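Local coordinates for protein mitogen (Streptococcus dysgalactiae, PDB 2J4X) that binds zinc and, as a bacterial superantigen toxin, probably stimulates T cells by bridging MHC class II molecules and T-cell receptors, as related toxins do, at residues Asp17-Thr22 and Gln88-Asp93; Gln138-Arg143 and Glu192-Ser197; Arg143-Leu148 and Pro186-Asn191; Thr177-Leu182 and Asp203-Glu208. All blocks are in the same frame, centred on the assembly; numbering follows the deposited sequence.

From the N terminus, contact 1 comes first: it closes a loop of 65 residues by bringing strand 18-21 to strand 87-98 inside the OB-fold domain, and it is complete before the others begin. Contact 2 then joins the start of helix 137-150 to strand 193-195. Contact 3 falls within that span, linking the next turns of the helix to the loop 186-191. Contact 4 brings 177-182 to 203-208 across strand 166-172 and crosses contacts 2 and 3, binding the edge of the beta-grasp sheet to a zinc-bearing strand. Asp93 of contact 1 meets Gln138 of contact 2 and Tyr188 and Thr189 of contact 3, so the two domains adjoin there.

Contact 1: Asp17-Thr22 and Gln88-Asp93; sequences DVINKT and QYNYVD
Ile19 meets Asn90 and Val92 in the interior of the OB-fold domain, and these three buried residues make up the contact. Ile19 gives the largest share of the surface. Its CG1 branch lies anti to the carbonyl carbon (chi1 -70°), and the further bend at chi2 directs the terminal methyl at the amide of Asn90, with Ile19 CD1 3.5 Å from Asn90 OD1. The two side chains cross at about a right angle, so the isoleucine touches the carbonyl end of the amide with a single methyl. Two residues on, Val92 turns the same way from its strand, and its CG1 lies 4.2 Å from Ile19 CG1, a looser apolar touch against the middle of the isoleucine. The other end of the amide is occupied within its own strand: Asn90 ND2 gives a weak but fairly straight bond to Gln88 OE1 (3.3 Å, 165°), linking side chains at alternate positions.

The two strands are not hydrogen-bonded to each other here; strand 71-84 pairs with both, and Ile19 forms its backbone bonds with Ala76. Ile54 of strand 53-57 also packs on Ile19, while Ala76 touches Val92, so the small interface is one part of a wider filling of the barrel interior.

With one methyl of Ile19 against an amide oxygen and its methylene against a valine methyl, the contact depends on shape and burial without directional bonds between the segments. The weak amide bond to Gln88 is consistent with ND2 pointing along the strand and OD1 lying toward Ile19.

Contact 2: Gln138-Arg143 and Glu192-Ser197; sequences QEIDVR and ETIDMS
In the helix-on-sheet core of the beta-grasp domain, Ile140 of helix 137-150 packs on Ile194 of the short strand 193-195 and on Met196 in the 3-10 turn after it. The outer chain of Ile140 is fully extended (chi2 178°), which pushes the terminal methyl out onto the CB-CG1 bond of Ile194, with Ile140 CD1 3.6 Å from Ile194 CG1 and 3.8 Å from Ile194 CB. The two isoleucines cross at about a right angle, so one methyl rests over the base of the other side chain. Met196 reaches the same methyl with its sulfur: its chain bends at both chi2 and chi3, and Met196 SD comes to 3.9 Å from Ile140 CD1.

At the other end of the strand one water joins the backbones, accepting from Gln138 N (3.1 Å) and donating to Glu192 O (2.8 Å). Beyond the strand the chain is turned by an Asx turn, in which Asp195 OD1 receives Ser197 N at 3.1 Å and also the hydroxyl Ser197 OG at 2.6 Å. Both donors approach from the same face of the carboxylate, the hydroxyl the more steeply, 42° out of the plane. On the helix, Glu139 OE2 lies close to the guanidinium plane of Arg143 and receives NH1 on its anti lone pair, in a salt bridge.

Phe130, Val135 and Trp168 also pack on Ile140, and Ile194 continues onto Ile170 and Tyr172. A helix packed across a mixed sheet is typical of the beta-grasp fold; here strand 193-195, paired with 134-136, adds to the helix's apolar surroundings beside that sheet.

Contact 3: Arg143-Leu148 and Pro186-Asn191; sequences RLRKSL and PNYTDN
Arg145 and Pro186 come at each other from opposite directions and form the close part of this contact, although the helix and loop backbones stand well apart, their nearest CA atoms, those of Arg145 and Pro186, being 12.1 Å apart. The arginine spans this distance with a chain extended from CG to NE, which carries the guanidinium to the proline ring: Arg145 NH2 stands 3.5 Å from Pro186 CD and 3.8 Å from Pro186 CG, the proline lying obliquely to the guanidinium. Tyr188 closes in less tightly, with its OH 4.4 Å from Arg145 NE, while the carbonyl Pro186 O sits 3.9 Å above the plane of the Tyr188 ring, over its centre.

The polar ends are held from outside the two segments. Asp141 serves both, its OD1 forming a salt bridge with Arg145 NE and its OD2 bonding to Tyr188 OH; Thr184 O takes Arg145 NH1, and Tyr14 OH also bonds to Tyr188 OH.

The loop is quite different on its outer side. Asn187 is exposed and meets nothing of the helix; its OD1 accepts Thr189 N at 3.0 Å with an N-H...O angle of 150°, an Asx turn whose donor is tilted 33° from the carbonyl plane. Its ND2 binds a glycerol that probably came from the crystallisation liquor.

The closest approach is carbon against guanidinium, with the tyrosine hydroxyl farther off and no bond between the segments. The proline packs against the guanidinium, whose orientation comes from the acceptors around it. The buried charge of Arg145 is probably balanced largely by Asp141, whose two oxygens tie arginine and tyrosine together.

Contact 4: Thr177-Leu182 and Asp203-Glu208; sequences TKFTDL and DVYLNE. With ZN (zinc ion), chain B.
Strands 177-181 and 199-206 of the beta-grasp sheet lie on either side of strand 166-172, and the contact reaches across that intervening strand on both faces of the sheet, beside the zinc site. On the face that bears the metal, two aromatic rings meet: Tyr205 CE1 lies 3.9 Å from Phe179 CE2, at the edge of the phenylalanine ring and near its plane. The two side chains cross obliquely. A methyl from its own strand, Thr177 CG2, sits over the centre of the Phe179 ring, 3.3 Å above it, and Tyr167 of the intervening strand stacks with Tyr205 and meets Phe179 edge-to-face.

On the other face Leu182 reaches over with one methyl, its CD1 4.2 Å from Val204 CG1 and 4.3 Å from Leu206 CD2. Leu148 of helix 137-150 also packs on Val204, so this side belongs to the core beneath the helix.

Asp203 shares the aromatic face. Its OD2 binds zinc at 2.2 Å, whereas Asp203 OD1 stays 3.3 Å from the metal, so the carboxylate is monodentate; His171 and His201 are the other protein ligands.

The chemistry thus divides by face: aliphatic methyls are buried toward the helix, and an aromatic cluster borders the zinc-bound carboxylate of Asp203, whose negative charge is probably offset in part by the metal.

Contact 1: Asp17-Thr22 and Gln88-Asp93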
# COMPACT_ATOMS: atom_id res chain seq x y z
N ASP A 17 -3.25 -11.23 -1.23
CA ASP A 17 -4.09 -10.68 -0.18
C ASP A 17 -3.28 -9.82 0.76
O ASP A 17 -2.06 -9.79 0.67
CB ASP A 17 -4.77 -11.79 0.61
CG ASP A 17 -5.50 -12.79 -0.29
OD1 ASP A 17 -6.05 -12.38 -1.33
OD2 ASP A 17 -5.53 -14.00 0.06
N VAL A 18 -3.97 -9.13 1.64
CA VAL A 18 -3.29 -8.27 2.59
C VAL A 18 -3.67 -8.67 4.00
O VAL A 18 -4.62 -9.44 4.19
CB VAL A 18 -3.67 -6.78 2.36
CG1 VAL A 18 -3.43 -6.39 0.89
CG2 VAL A 18 -5.11 -6.53 2.77
N ILE A 19 -2.90 -8.19 4.97
CA ILE A 19 -3.19 -8.41 6.38
C ILE A 19 -3.73 -7.04 6.77
O ILE A 19 -3.15 -6.03 6.41
CB ILE A 19 -1.94 -8.68 7.22
CG1 ILE A 19 -1.34 -10.06 6.89
CG2 ILE A 19 -2.29 -8.58 8.67
CD1 ILE A 19 -2.22 -11.26 7.26
N ASN A 20 -4.86 -7.00 7.45
CA ASN A 20 -5.47 -5.74 7.86
C ASN A 20 -6.02 -6.00 9.27
O ASN A 20 -7.20 -6.32 9.45
CB ASN A 20 -6.57 -5.35 6.85
CG ASN A 20 -7.31 -4.07 7.21
OD1 ASN A 20 -6.73 -3.15 7.78
ND2 ASN A 20 -8.59 -4.00 6.86
N LYS A 21 -5.15 -5.88 10.27
CA LYS A 21 -5.56 -6.15 11.64
C LYS A 21 -5.20 -5.03 12.59
O LYS A 21 -4.33 -4.22 12.31
CB LYS A 21 -4.92 -7.47 12.09
CG LYS A 21 -5.01 -8.56 11.02
CD LYS A 21 -4.57 -9.90 11.53
CE LYS A 21 -5.68 -10.56 12.29
NZ LYS A 21 -6.81 -10.92 11.39
N THR A 22 -5.90 -4.97 13.71
CA THR A 22 -5.64 -3.93 14.69
C THR A 22 -5.28 -4.55 16.04
O THR A 22 -5.54 -5.73 16.27
CB THR A 22 -6.87 -3.01 14.86
OG1 THR A 22 -7.90 -3.69 15.60
CG2 THR A 22 -7.42 -2.62 13.50
N GLN A 88 0.65 -21.69 10.00
CA GLN A 88 0.93 -20.87 8.81
C GLN A 88 1.53 -19.50 9.12
O GLN A 88 1.04 -18.76 9.99
CB GLN A 88 -0.34 -20.67 7.98
CG GLN A 88 -0.13 -19.84 6.71
CD GLN A 88 -1.44 -19.42 6.05
OE1 GLN A 88 -2.21 -18.65 6.61
NE2 GLN A 88 -1.69 -19.92 4.85
N TYR A 89 2.59 -19.18 8.39
CA TYR A 89 3.28 -17.90 8.51
C TYR A 89 2.87 -17.01 7.34
O TYR A 89 2.72 -17.49 6.21
CB TYR A 89 4.79 -18.10 8.48
CG TYR A 89 5.37 -18.38 9.82
CD1 TYR A 89 4.88 -19.43 10.61
CD2 TYR A 89 6.39 -17.58 10.34
CE1 TYR A 89 5.39 -19.68 11.88
CE2 TYR A 89 6.91 -17.81 11.61
CZ TYR A 89 6.41 -18.86 12.38
OH TYR A 89 6.91 -19.09 13.63
N ASN A 90 2.68 -15.72 7.61
CA ASN A 90 2.33 -14.76 6.57
C ASN A 90 3.43 -13.72 6.62
O ASN A 90 3.59 -13.04 7.64
CB ASN A 90 0.99 -14.08 6.86
CG ASN A 90 -0.18 -15.05 6.91
OD1 ASN A 90 -1.34 -14.63 6.83
ND2 ASN A 90 0.10 -16.33 7.06
N TYR A 91 4.19 -13.59 5.54
CA TYR A 91 5.27 -12.61 5.50
C TYR A 91 4.85 -11.32 4.79
O TYR A 91 4.19 -11.37 3.77
CB TYR A 91 6.49 -13.20 4.81
CG TYR A 91 6.98 -14.45 5.47
CD1 TYR A 91 6.44 -15.69 5.13
CD2 TYR A 91 7.95 -14.41 6.47
CE1 TYR A 91 6.86 -16.86 5.76
CE2 TYR A 91 8.37 -15.57 7.12
CZ TYR A 91 7.82 -16.79 6.76
OH TYR A 91 8.20 -17.95 7.40
N VAL A 92 5.23 -10.18 5.36
CA VAL A 92 4.91 -8.88 4.78
C VAL A 92 6.02 -7.90 5.12
O VAL A 92 6.87 -8.19 5.95
CB VAL A 92 3.58 -8.33 5.34
CG1 VAL A 92 2.50 -9.39 5.29
CG2 VAL A 92 3.79 -7.84 6.77
N ASP A 93 6.02 -6.75 4.45
CA ASP A 93 7.01 -5.68 4.68
C ASP A 93 6.26 -4.55 5.34
O ASP A 93 5.18 -4.17 4.88
CB ASP A 93 7.55 -5.12 3.36
CG ASP A 93 8.51 -6.06 2.65
OD1 ASP A 93 8.70 -5.86 1.42
OD2 ASP A 93 9.08 -6.97 3.30

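Contact 2: Gln138-Arg143 and Glu192-Ser197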
# COMPACT_ATOMS: atom_id res chain seq x y z
N GLN A 138 2.00 2.34 2.10
CA GLN A 138 1.81 1.02 1.54
C GLN A 138 0.33 0.71 1.35
O GLN A 138 -0.05 0.13 0.31
CB GLN A 138 2.43 -0.06 2.42
CG GLN A 138 2.06 -1.45 1.90
CD GLN A 138 2.69 -2.58 2.67
OE1 GLN A 138 2.58 -3.74 2.28
NE2 GLN A 138 3.35 -2.26 3.78
N GLU A 139 -0.49 1.07 2.34
CA GLU A 139 -1.93 0.83 2.28
C GLU A 139 -2.58 1.59 1.12
O GLU A 139 -3.35 1.01 0.35
CB GLU A 139 -2.64 1.24 3.57
CG GLU A 139 -4.17 1.05 3.46
CD GLU A 139 -4.94 1.48 4.69
OE1 GLU A 139 -4.40 1.44 5.80
OE2 GLU A 139 -6.11 1.85 4.53
N ILE A 140 -2.30 2.89 1.01
CA ILE A 140 -2.82 3.71 -0.09
C ILE A 140 -2.36 3.13 -1.43
O ILE A 140 -3.18 2.91 -2.33
CB ILE A 140 -2.28 5.15 -0.03
CG1 ILE A 140 -2.71 5.82 1.28
CG2 ILE A 140 -2.75 5.93 -1.24
CD1 ILE A 140 -2.17 7.23 1.44
N ASP A 141 -1.06 2.86 -1.57
CA ASP A 141 -0.50 2.36 -2.82
C ASP A 141 -1.13 1.05 -3.26
O ASP A 141 -1.53 0.90 -4.41
CB ASP A 141 1.02 2.22 -2.68
CG ASP A 141 1.72 2.05 -4.03
OD1 ASP A 141 1.28 2.68 -5.02
OD2 ASP A 141 2.72 1.31 -4.11
N VAL A 142 -1.21 0.10 -2.34
CA VAL A 142 -1.80 -1.21 -2.60
C VAL A 142 -3.29 -1.15 -2.93
O VAL A 142 -3.76 -1.82 -3.84
CB VAL A 142 -1.58 -2.17 -1.40
CG1 VAL A 142 -2.46 -3.43 -1.56
CG2 VAL A 142 -0.08 -2.53 -1.29
N ARG A 143 -4.06 -0.38 -2.17
CA ARG A 143 -5.48 -0.28 -2.46
C ARG A 143 -5.71 0.47 -3.81
O ARG A 143 -6.62 0.13 -4.59
CB ARG A 143 -6.19 0.45 -1.31
CG ARG A 143 -6.15 -0.30 0.02
CD ARG A 143 -6.84 0.49 1.13
NE ARG A 143 -8.26 0.71 0.86
CZ ARG A 143 -9.05 1.47 1.61
NH1 ARG A 143 -8.56 2.09 2.66
NH2 ARG A 143 -10.33 1.61 1.31
N GLU A 192 6.48 4.14 5.93
CA GLU A 192 6.18 5.54 5.67
C GLU A 192 4.68 5.67 5.93
O GLU A 192 3.92 4.80 5.53
CB GLU A 192 6.50 5.87 4.21
CG GLU A 192 6.82 7.34 3.96
CD GLU A 192 6.82 7.74 2.49
OE1 GLU A 192 7.17 6.89 1.62
OE2 GLU A 192 6.48 8.93 2.20
N THR A 193 4.27 6.73 6.63
CA THR A 193 2.85 6.99 6.92
C THR A 193 2.38 8.35 6.32
O THR A 193 3.15 9.31 6.27
CB THR A 193 2.56 7.00 8.44
OG1 THR A 193 3.48 7.88 9.09
CG2 THR A 193 2.71 5.61 9.03
N ILE A 194 1.14 8.41 5.88
CA ILE A 194 0.61 9.63 5.28
C ILE A 194 -0.39 10.25 6.24
O ILE A 194 -1.17 9.55 6.86
CB ILE A 194 -0.12 9.30 3.93
CG1 ILE A 194 0.84 8.54 3.01
CG2 ILE A 194 -0.59 10.59 3.22
CD1 ILE A 194 2.03 9.34 2.52
N ASP A 195 -0.35 11.57 6.38
CA ASP A 195 -1.30 12.27 7.26
C ASP A 195 -2.48 12.52 6.35
O ASP A 195 -2.41 13.40 5.49
CB ASP A 195 -0.74 13.61 7.73
CG ASP A 195 -1.62 14.29 8.78
OD1 ASP A 195 -2.86 14.11 8.76
OD2 ASP A 195 -1.04 15.02 9.63
N MET A 196 -3.56 11.78 6.53
CA MET A 196 -4.69 11.94 5.63
C MET A 196 -5.34 13.32 5.62
O MET A 196 -5.93 13.72 4.61
CB MET A 196 -5.72 10.83 5.88
CG MET A 196 -5.20 9.41 5.59
SD MET A 196 -4.41 9.23 3.95
CE MET A 196 -5.77 9.53 2.87
N SER A 197 -5.22 14.05 6.73
CA SER A 197 -5.83 15.38 6.83
C SER A 197 -5.17 16.41 5.91
O SER A 197 -5.80 17.41 5.56
CB SER A 197 -5.82 15.91 8.29
OG SER A 197 -4.50 16.13 8.78
O HOH W 1 4.44 2.53 3.96

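Contact 3: Arg143-Leu148 and Pro186-Asn191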
# COMPACT_ATOMS: atom_id res chain seq x y z
N ARG A 143 -4.06 -0.38 -2.17
CA ARG A 143 -5.48 -0.28 -2.46
C ARG A 143 -5.71 0.47 -3.81
O ARG A 143 -6.62 0.13 -4.59
CB ARG A 143 -6.19 0.45 -1.31
CG ARG A 143 -6.15 -0.30 0.02
CD ARG A 143 -6.84 0.49 1.13
NE ARG A 143 -8.26 0.71 0.86
CZ ARG A 143 -9.05 1.47 1.61
NH1 ARG A 143 -8.56 2.09 2.66
NH2 ARG A 143 -10.33 1.61 1.31
N LEU A 144 -4.87 1.47 -4.09
CA LEU A 144 -5.01 2.22 -5.32
C LEU A 144 -4.71 1.33 -6.50
O LEU A 144 -5.42 1.38 -7.52
CB LEU A 144 -4.08 3.45 -5.34
CG LEU A 144 -4.18 4.35 -6.59
CD1 LEU A 144 -3.93 5.80 -6.22
CD2 LEU A 144 -3.21 3.87 -7.65
N ARG A 145 -3.67 0.52 -6.39
CA ARG A 145 -3.30 -0.39 -7.48
C ARG A 145 -4.37 -1.46 -7.69
O ARG A 145 -4.74 -1.72 -8.83
CB ARG A 145 -1.94 -1.05 -7.22
CG ARG A 145 -0.77 -0.09 -7.33
CD ARG A 145 0.53 -0.73 -6.93
NE ARG A 145 1.58 0.27 -6.74
CZ ARG A 145 2.74 0.28 -7.38
NH1 ARG A 145 3.03 -0.64 -8.28
NH2 ARG A 145 3.62 1.22 -7.10
N LYS A 146 -4.86 -2.05 -6.60
CA LYS A 146 -5.89 -3.09 -6.67
C LYS A 146 -7.19 -2.55 -7.31
O LYS A 146 -7.84 -3.24 -8.08
CB LYS A 146 -6.17 -3.66 -5.28
CG LYS A 146 -5.15 -4.70 -4.84
CD LYS A 146 -5.43 -5.17 -3.40
CE LYS A 146 -4.48 -6.27 -2.91
NZ LYS A 146 -4.82 -7.58 -3.48
N SER A 147 -7.53 -1.32 -6.99
CA SER A 147 -8.72 -0.69 -7.56
C SER A 147 -8.52 -0.53 -9.10
O SER A 147 -9.44 -0.72 -9.89
CB SER A 147 -8.94 0.67 -6.88
OG SER A 147 -9.88 1.46 -7.58
N LEU A 148 -7.30 -0.17 -9.51
CA LEU A 148 -6.99 -0.01 -10.92
C LEU A 148 -6.90 -1.37 -11.61
O LEU A 148 -7.20 -1.50 -12.80
CB LEU A 148 -5.66 0.75 -11.08
CG LEU A 148 -5.61 2.25 -10.78
CD1 LEU A 148 -4.18 2.72 -10.74
CD2 LEU A 148 -6.40 3.02 -11.81
N PRO A 186 7.51 -0.30 -4.61
CA PRO A 186 8.16 0.51 -3.57
C PRO A 186 8.72 -0.33 -2.43
O PRO A 186 8.36 -1.49 -2.27
CB PRO A 186 7.03 1.44 -3.11
CG PRO A 186 6.19 1.60 -4.32
CD PRO A 186 6.14 0.18 -4.87
N ASN A 187 9.63 0.27 -1.67
CA ASN A 187 10.23 -0.36 -0.50
C ASN A 187 9.32 -0.01 0.67
O ASN A 187 9.37 1.11 1.20
CB ASN A 187 11.62 0.19 -0.22
CG ASN A 187 12.28 -0.50 0.96
OD1 ASN A 187 11.65 -1.28 1.68
ND2 ASN A 187 13.57 -0.22 1.17
N TYR A 188 8.50 -0.96 1.08
CA TYR A 188 7.55 -0.71 2.16
C TYR A 188 8.12 -0.98 3.56
O TYR A 188 7.45 -0.77 4.57
CB TYR A 188 6.28 -1.56 1.96
CG TYR A 188 5.55 -1.36 0.65
CD1 TYR A 188 5.22 -0.10 0.19
CD2 TYR A 188 5.12 -2.47 -0.08
CE1 TYR A 188 4.46 0.07 -0.97
CE2 TYR A 188 4.37 -2.33 -1.24
CZ TYR A 188 4.03 -1.06 -1.68
OH TYR A 188 3.24 -0.93 -2.80
N THR A 189 9.36 -1.44 3.63
CA THR A 189 9.96 -1.74 4.92
C THR A 189 10.13 -0.51 5.85
O THR A 189 10.35 -0.67 7.05
CB THR A 189 11.32 -2.48 4.74
OG1 THR A 189 12.18 -1.71 3.90
CG2 THR A 189 11.10 -3.86 4.10
N ASP A 190 10.01 0.70 5.31
CA ASP A 190 10.17 1.90 6.15
C ASP A 190 8.92 2.43 6.85
O ASP A 190 8.99 3.43 7.55
CB ASP A 190 10.82 3.04 5.36
CG ASP A 190 10.20 3.25 4.00
OD1 ASP A 190 8.97 3.47 3.93
OD2 ASP A 190 10.97 3.19 3.00
N ASN A 191 7.79 1.75 6.67
CA ASN A 191 6.55 2.17 7.31
C ASN A 191 6.24 3.61 7.11
O ASN A 191 5.78 4.26 8.04
CB ASN A 191 6.59 1.91 8.81
CG ASN A 191 6.44 0.47 9.15
OD1 ASN A 191 5.50 -0.17 8.71
ND2 ASN A 191 7.38 -0.07 9.94

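Contact 4: Thr177-Leu182 and Asp203-Glu208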
# COMPACT_ATOMS: atom_id res chain seq x y z
N THR A 177 3.05 17.37 -4.06
CA THR A 177 2.64 16.03 -4.51
C THR A 177 3.67 14.97 -4.18
O THR A 177 4.86 15.27 -4.11
CB THR A 177 2.48 15.99 -6.05
OG1 THR A 177 1.49 16.93 -6.47
CG2 THR A 177 2.08 14.60 -6.51
N LYS A 178 3.22 13.74 -3.99
CA LYS A 178 4.14 12.62 -3.79
C LYS A 178 3.82 11.67 -4.93
O LYS A 178 2.73 11.10 -4.98
CB LYS A 178 3.92 11.91 -2.46
CG LYS A 178 4.87 10.73 -2.28
CD LYS A 178 4.61 10.04 -0.96
CE LYS A 178 5.00 8.58 -1.00
NZ LYS A 178 6.47 8.30 -0.91
N PHE A 179 4.77 11.53 -5.85
CA PHE A 179 4.60 10.68 -7.03
C PHE A 179 5.20 9.28 -6.88
O PHE A 179 6.25 9.10 -6.25
CB PHE A 179 5.23 11.37 -8.24
CG PHE A 179 4.46 12.58 -8.74
CD1 PHE A 179 5.09 13.82 -8.87
CD2 PHE A 179 3.13 12.46 -9.13
CE1 PHE A 179 4.41 14.92 -9.38
CE2 PHE A 179 2.44 13.55 -9.64
CZ PHE A 179 3.09 14.79 -9.77
N THR A 180 4.54 8.29 -7.49
CA THR A 180 5.00 6.91 -7.43
C THR A 180 4.83 6.23 -8.78
O THR A 180 3.80 6.37 -9.42
CB THR A 180 4.22 6.11 -6.36
OG1 THR A 180 4.42 6.73 -5.08
CG2 THR A 180 4.71 4.67 -6.29
N ASP A 181 5.85 5.50 -9.20
CA ASP A 181 5.82 4.79 -10.48
C ASP A 181 4.97 3.55 -10.28
O ASP A 181 5.28 2.73 -9.42
CB ASP A 181 7.24 4.39 -10.88
CG ASP A 181 7.34 3.96 -12.32
OD1 ASP A 181 6.35 3.46 -12.86
OD2 ASP A 181 8.41 4.10 -12.91
N LEU A 182 3.89 3.44 -11.06
CA LEU A 182 2.97 2.30 -10.99
C LEU A 182 3.54 1.00 -11.49
O LEU A 182 2.92 -0.04 -11.35
CB LEU A 182 1.70 2.60 -11.79
CG LEU A 182 0.64 3.50 -11.16
CD1 LEU A 182 -0.52 3.75 -12.15
CD2 LEU A 182 0.14 2.81 -9.87
N ASP A 203 -4.04 11.43 -7.78
CA ASP A 203 -3.99 11.60 -9.23
C ASP A 203 -3.30 10.43 -9.90
O ASP A 203 -2.18 10.07 -9.55
CB ASP A 203 -3.25 12.88 -9.62
CG ASP A 203 -4.04 14.13 -9.33
OD1 ASP A 203 -5.23 14.22 -9.73
OD2 ASP A 203 -3.46 15.04 -8.69
N VAL A 204 -3.97 9.84 -10.89
CA VAL A 204 -3.41 8.70 -11.60
C VAL A 204 -3.07 9.13 -13.03
O VAL A 204 -3.93 9.65 -13.72
CB VAL A 204 -4.43 7.55 -11.64
CG1 VAL A 204 -3.82 6.35 -12.30
CG2 VAL A 204 -4.89 7.23 -10.23
N TYR A 205 -1.82 8.94 -13.45
CA TYR A 205 -1.39 9.34 -14.80
C TYR A 205 -1.05 8.18 -15.69
O TYR A 205 0.11 7.76 -15.75
CB TYR A 205 -0.18 10.27 -14.72
CG TYR A 205 -0.49 11.53 -13.99
CD1 TYR A 205 -0.26 11.64 -12.61
CD2 TYR A 205 -1.10 12.59 -14.65
CE1 TYR A 205 -0.63 12.79 -11.92
CE2 TYR A 205 -1.48 13.73 -13.97
CZ TYR A 205 -1.24 13.83 -12.61
OH TYR A 205 -1.62 14.98 -11.98
N LEU A 206 -2.06 7.68 -16.40
CA LEU A 206 -1.89 6.54 -17.29
C LEU A 206 -1.13 6.84 -18.58
O LEU A 206 -1.36 7.86 -19.23
CB LEU A 206 -3.26 5.93 -17.59
CG LEU A 206 -4.06 5.57 -16.34
CD1 LEU A 206 -5.35 4.87 -16.74
CD2 LEU A 206 -3.23 4.70 -15.41
N ASN A 207 -0.21 5.94 -18.92
CA ASN A 207 0.60 6.06 -20.12
C ASN A 207 1.34 7.38 -20.17
O ASN A 207 1.37 8.03 -21.20
CB ASN A 207 -0.26 5.89 -21.36
CG ASN A 207 -0.84 4.50 -21.48
OD1 ASN A 207 -2.03 4.33 -21.69
ND2 ASN A 207 0.01 3.49 -21.34
N GLU A 208 1.91 7.77 -19.04
CA GLU A 208 2.68 9.00 -18.97
C GLU A 208 4.01 8.68 -18.31
O GLU A 208 4.05 7.97 -17.32
CB GLU A 208 1.92 10.06 -18.17
CG GLU A 208 0.79 10.67 -18.97
CD GLU A 208 0.06 11.77 -18.22
OE1 GLU A 208 0.75 12.65 -17.66
OE2 GLU A 208 -1.19 11.74 -18.21
ZN ZN B . -4.23 17.06 -8.40